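Local coordinates for protein RsfP (Uncultured bacterium, PDB 4GLJ) that binds the dye rhodamine B and probably cleaves methylthioadenosine with phosphate, as a member of the phosphorylase superfamily, at residues N12-A17 / G56-F61; N32-K37 / L51-G56. All blocks are in the same frame, centred on the assembly; numbering follows the deposited sequence.

Interaction 1 (N12-A17 / G56-F61); sequences NAADIA and GVTVAF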
loop_
_atom_site.group_PDB
_atom_site.type_symbol
_atom_site.label_atom_id
_atom_site.label_comp_id
_atom_site.label_asym_id
_atom_site.label_seq_id
_atom_site.Cartn_x
_atom_site.Cartn_y
_atom_site.Cartn_z
ATOM N N ASN A 12 31.703 -23.345 2.093
ATOM C CA ASN A 12 30.268 -23.588 1.807
ATOM C C ASN A 12 29.706 -22.654 0.712
ATOM O O ASN A 12 29.598 -21.440 0.922
ATOM C CB ASN A 12 29.421 -23.540 3.105
ATOM C CG ASN A 12 29.379 -24.885 3.852
ATOM O OD1 ASN A 12 29.347 -24.913 5.089
ATOM N ND2 ASN A 12 29.365 -26.005 3.106
ATOM N N ALA A 13 29.382 -23.226 -0.449
ATOM C CA ALA A 13 29.111 -22.468 -1.648
ATOM C C ALA A 13 28.014 -23.267 -2.360
ATOM O O ALA A 13 27.934 -24.486 -2.206
ATOM C CB ALA A 13 30.377 -22.338 -2.510
ATOM N N ALA A 14 27.123 -22.587 -3.061
ATOM C CA ALA A 14 26.130 -23.240 -3.856
ATOM C C ALA A 14 25.795 -22.284 -4.963
ATOM O O ALA A 14 25.804 -21.083 -4.794
ATOM C CB ALA A 14 24.897 -23.585 -3.071
ATOM N N ASP A 15 25.550 -22.828 -6.123
ATOM C CA ASP A 15 25.274 -21.986 -7.263
ATOM C C ASP A 15 23.755 -21.808 -7.363
ATOM O O ASP A 15 23.277 -20.911 -8.068
ATOM C CB ASP A 15 25.769 -22.779 -8.462
ATOM C CG ASP A 15 25.703 -22.023 -9.749
ATOM O OD1 ASP A 15 26.263 -20.907 -9.808
ATOM O OD2 ASP A 15 25.148 -22.592 -10.740
ATOM N N ILE A 16 23.027 -22.722 -6.732
ATOM C CA ILE A 16 21.588 -22.878 -6.944
ATOM C C ILE A 16 20.913 -22.981 -5.571
ATOM O O ILE A 16 21.451 -23.682 -4.693
ATOM C CB ILE A 16 21.273 -24.212 -7.664
ATOM C CG1 ILE A 16 21.980 -24.254 -9.025
ATOM C CG2 ILE A 16 19.720 -24.359 -7.840
ATOM C CD1 ILE A 16 22.017 -25.673 -9.638
ATOM N N ALA A 17 19.790 -22.268 -5.389
ATOM C CA ALA A 17 19.024 -22.308 -4.149
ATOM C C ALA A 17 17.577 -22.547 -4.408
ATOM O O ALA A 17 17.006 -22.083 -5.401
ATOM C CB ALA A 17 19.242 -21.030 -3.349
ATOM N N GLY A 56 25.289 -34.969 -6.816
ATOM C CA GLY A 56 26.557 -34.281 -6.827
ATOM C C GLY A 56 26.520 -32.792 -7.080
ATOM O O GLY A 56 27.566 -32.134 -6.964
ATOM N N VAL A 57 25.341 -32.240 -7.420
ATOM C CA VAL A 57 25.174 -30.798 -7.547
ATOM C C VAL A 57 24.806 -30.223 -6.162
ATOM O O VAL A 57 23.834 -30.658 -5.570
ATOM C CB VAL A 57 23.999 -30.436 -8.485
ATOM C CG1 VAL A 57 23.833 -28.912 -8.589
ATOM C CG2 VAL A 57 24.143 -31.085 -9.855
ATOM N N THR A 58 25.584 -29.277 -5.652
ATOM C CA THR A 58 25.305 -28.642 -4.357
ATOM C C THR A 58 24.145 -27.655 -4.504
ATOM O O THR A 58 24.158 -26.808 -5.406
ATOM C CB THR A 58 26.566 -27.909 -3.837
ATOM O OG1 THR A 58 27.577 -28.889 -3.603
ATOM C CG2 THR A 58 26.299 -27.165 -2.533
ATOM N N VAL A 59 23.132 -27.788 -3.647
ATOM C CA VAL A 59 21.961 -26.891 -3.682
ATOM C C VAL A 59 21.789 -26.342 -2.257
ATOM O O VAL A 59 22.062 -27.062 -1.297
ATOM C CB VAL A 59 20.731 -27.723 -4.046
ATOM C CG1 VAL A 59 19.534 -26.851 -4.054
ATOM C CG2 VAL A 59 20.890 -28.347 -5.438
ATOM N N ALA A 60 21.385 -25.071 -2.125
ATOM C CA ALA A 60 20.995 -24.498 -0.823
ATOM C C ALA A 60 19.456 -24.511 -0.714
ATOM O O ALA A 60 18.762 -24.104 -1.650
ATOM C CB ALA A 60 21.512 -23.065 -0.718
ATOM N N PHE A 61 18.928 -24.968 0.413
ATOM C CA PHE A 61 17.477 -25.065 0.613
ATOM C C PHE A 61 17.143 -24.144 1.806
ATOM O O PHE A 61 17.774 -24.253 2.882
ATOM C CB PHE A 61 16.973 -26.494 0.941
ATOM C CG PHE A 61 15.475 -26.530 1.184
ATOM C CD1 PHE A 61 14.576 -26.398 0.103
ATOM C CD2 PHE A 61 14.948 -26.567 2.495
ATOM C CE1 PHE A 61 13.187 -26.363 0.322
ATOM C CE2 PHE A 61 13.549 -26.517 2.716
ATOM C CZ PHE A 61 12.677 -26.434 1.629
HETATM O O HOH W 1 26.196 -25.391 -6.497
#
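Ala17 and Ala60 put their methyl groups on the same face of the sheet, and Ala14, from the chain leading into the strand, adds its own beside Ala60. Ala60 CB lies 4.0 Å from Ala17 CB and 4.2 Å from Ala14 CB. The three small bumps nest against one another. Leu51 of the neighbouring strand 49-54 packs on both Ala14 and Ala60. At the outer end Thr58 fits against the loop at Ala13 and Ala14. Its CG2 stands anti to the backbone N (chi1 -64°). It reaches the carbonyl of Ala13, with Thr58 CG2 3.2 Å from Ala13 O, and also touches Ala14 CB. Thr58 OG1 is turned to Glu53, probably in a hydrogen bond. The larger side chains sit on the other face. There Ile16 reaches out through CD1, which meets Val57 CG1 at 3.9 Å, the two side chains crossing at a slant. Helix 237-263 covers this face: Ile260 packs on Ile16, and Val257 on both Val57 and Val59. The backbones join at Ala17 and Ala60, a parallel pair. Ala60 N gives a nearly straight hydrogen bond to Ile16 O (2.9 Å, 168° at the hydrogen). The same oxygen also takes a CA-H contact from Val59. Nearer the start of the strand the chains part. A water bridges them, accepting from Asp15 N and donating to Thr58 O, 2.7 Å from each. Asp15 itself forms a salt bridge with Arg91, outside the two segments. Strand 16-20 also pairs with strand 92-101, in parallel. The contact is thus a parallel strand pair within the mixed sheet of the phosphorylase superfamily fold, with a helix packed on its bulky face.

Interaction 2 (N32-K37 / L51-G56); sequences NKRSVK and LGELNG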
loop_
_atom_site.group_PDB
_atom_site.type_symbol
_atom_site.label_atom_id
_atom_site.label_comp_id
_atom_site.label_asym_id
_atom_site.label_seq_id
_atom_site.Cartn_x
_atom_site.Cartn_y
_atom_site.Cartn_z
ATOM N N ASN A 32 24.500 -35.761 2.101
ATOM C CA ASN A 32 25.449 -35.043 2.957
ATOM C C ASN A 32 24.868 -33.695 3.389
ATOM O O ASN A 32 25.566 -32.655 3.326
ATOM C CB ASN A 32 26.816 -34.869 2.287
ATOM C CG ASN A 32 27.593 -36.195 2.198
ATOM O OD1 ASN A 32 27.955 -36.811 3.214
ATOM N ND2 ASN A 32 27.831 -36.647 0.981
ATOM N N LYS A 33 23.598 -33.722 3.812
ATOM C CA LYS A 33 22.929 -32.538 4.355
ATOM C C LYS A 33 23.780 -31.949 5.463
ATOM O O LYS A 33 24.428 -32.691 6.248
ATOM C CB LYS A 33 21.552 -32.878 4.909
ATOM C CG LYS A 33 20.496 -33.194 3.857
ATOM C CD LYS A 33 19.172 -33.522 4.558
ATOM C CE LYS A 33 18.166 -34.155 3.610
ATOM N NZ LYS A 33 18.627 -35.515 3.249
ATOM N N ARG A 34 23.844 -30.630 5.500
ATOM C CA ARG A 34 24.520 -29.920 6.602
ATOM C C ARG A 34 23.889 -28.540 6.679
ATOM O O ARG A 34 23.496 -27.981 5.620
ATOM C CB ARG A 34 26.056 -29.829 6.406
ATOM C CG ARG A 34 26.544 -28.990 5.206
ATOM C CD ARG A 34 26.761 -29.876 3.993
ATOM N NE ARG A 34 27.395 -29.233 2.848
ATOM C CZ ARG A 34 27.407 -29.779 1.635
ATOM N NH1 ARG A 34 26.824 -30.940 1.437
ATOM N NH2 ARG A 34 27.985 -29.166 0.610
ATOM N N SER A 35 23.732 -28.015 7.888
ATOM C CA SER A 35 23.047 -26.734 8.080
ATOM C C SER A 35 24.057 -25.621 8.304
ATOM O O SER A 35 25.057 -25.830 8.987
ATOM C CB SER A 35 22.143 -26.800 9.296
ATOM O OG SER A 35 20.996 -27.556 9.007
ATOM N N VAL A 36 23.802 -24.436 7.761
ATOM C CA VAL A 36 24.696 -23.320 8.045
ATOM C C VAL A 36 23.854 -22.163 8.591
ATOM O O VAL A 36 22.755 -21.879 8.062
ATOM C CB VAL A 36 25.578 -22.911 6.834
ATOM C CG1 VAL A 36 26.521 -24.066 6.452
ATOM C CG2 VAL A 36 24.722 -22.516 5.651
ATOM N N LYS A 37 24.329 -21.569 9.685
ATOM C CA LYS A 37 23.715 -20.371 10.238
ATOM C C LYS A 37 24.521 -19.233 9.648
ATOM O O LYS A 37 25.731 -19.213 9.754
ATOM C CB LYS A 37 23.801 -20.345 11.775
ATOM C CG LYS A 37 22.786 -19.387 12.422
ATOM C CD LYS A 37 22.957 -19.314 13.948
ATOM C CE LYS A 37 22.118 -20.373 14.669
ATOM N NZ LYS A 37 20.734 -20.395 14.081
ATOM N N LEU A 51 22.394 -27.213 3.153
ATOM C CA LEU A 51 23.189 -27.521 1.959
ATOM C C LEU A 51 23.278 -29.026 1.774
ATOM O O LEU A 51 23.474 -29.784 2.719
ATOM C CB LEU A 51 24.593 -26.909 2.016
ATOM C CG LEU A 51 24.566 -25.374 2.100
ATOM C CD1 LEU A 51 25.860 -24.894 2.729
ATOM C CD2 LEU A 51 24.400 -24.775 0.729
ATOM N N GLY A 52 23.121 -29.454 0.534
ATOM C CA GLY A 52 23.223 -30.867 0.244
ATOM C C GLY A 52 23.426 -30.999 -1.244
ATOM O O GLY A 52 23.373 -29.988 -1.968
ATOM N N GLU A 53 23.662 -32.236 -1.683
ATOM C CA GLU A 53 23.879 -32.542 -3.094
ATOM C C GLU A 53 22.715 -33.352 -3.633
ATOM O O GLU A 53 22.236 -34.281 -3.001
ATOM C CB GLU A 53 25.225 -33.266 -3.332
ATOM C CG GLU A 53 26.410 -32.295 -3.341
ATOM C CD GLU A 53 26.767 -31.806 -1.928
ATOM O OE1 GLU A 53 26.696 -32.637 -0.976
ATOM O OE2 GLU A 53 27.117 -30.599 -1.778
ATOM N N LEU A 54 22.256 -32.928 -4.803
ATOM C CA LEU A 54 21.271 -33.648 -5.600
ATOM C C LEU A 54 22.113 -34.091 -6.777
ATOM O O LEU A 54 22.616 -33.252 -7.524
ATOM C CB LEU A 54 20.162 -32.627 -5.990
ATOM C CG LEU A 54 18.675 -32.998 -5.976
ATOM C CD1 LEU A 54 18.296 -33.798 -4.723
ATOM C CD2 LEU A 54 17.823 -31.740 -6.123
ATOM N N ASN A 55 22.367 -35.415 -6.894
ATOM C CA ASN A 55 23.315 -35.933 -7.888
ATOM C C ASN A 55 24.657 -35.181 -7.955
ATOM O O ASN A 55 25.132 -34.795 -9.027
ATOM C CB ASN A 55 22.690 -35.984 -9.290
ATOM C CG ASN A 55 21.304 -36.643 -9.312
ATOM O OD1 ASN A 55 20.498 -36.506 -8.379
ATOM N ND2 ASN A 55 21.005 -37.326 -10.409
ATOM N N GLY A 56 25.289 -34.969 -6.816
ATOM C CA GLY A 56 26.557 -34.281 -6.827
ATOM C C GLY A 56 26.520 -32.792 -7.080
ATOM O O GLY A 56 27.566 -32.134 -6.964
#
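Arg34 and Leu51 form an antiparallel hydrogen-bonded pair. Leu51 N gives a straight bond to Arg34 O at 2.8 Å. The return bond, Arg34 N to Leu51 O, is 2.9 Å long and more bent, at 143°. Leu51 O also takes a CA-H contact from Lys33. The short strands 33-36 and 51-54 run 148° apart in direction. Strand 33-36 pairs with 49-54, which in turn pairs with 57-63, so this is an antiparallel extension of the mixed sheet in the phosphorylase superfamily fold. The side chain of Arg34 starts between its backbone N and carbonyl carbon (chi1 65°), then bends at chi2. This lays it across Leu51, and its guanidinium has Leu51 CB over one face. The group ends at Glu53, whose carboxylate it holds in a two-pronged, end-on salt bridge. Arg34 NH1 is 3.0 Å from Glu53 OE1, and Arg34 NH2 is 2.9 Å from Glu53 OE2. Both oxygens use their syn lone pairs, and the two planes are nearly coplanar. Arg34 NH1 also bonds Asn32 O at 2.8 Å, so three bonds fix the rotation of the guanidinium. Glu53 OE2 has a further probable partner in Thr58 OG1. Beyond the arginine, both methyls of Val36 rest on Leu51 CD1, each at 3.9 Å.

Both contacts belong to one sheet, in which strands 49-54 and 57-63 are neighbours. Interaction 2 is nested along the chain inside the loop closed by interaction 1, and their centres are about 7 Å apart. Interaction 1 lies deeper: most of its touching residues are buried, and it depends on small methyls and branched side chains. Interaction 2 is further out and adds a salt bridge at a more exposed edge. The antiparallel pairing there has two backbone bonds, against one direct bond and a water in the parallel pair. A probable backbone hydrogen bond from Val59 N to Gly52 O ties the two contacts together, and Thr58 is their polar side-chain link.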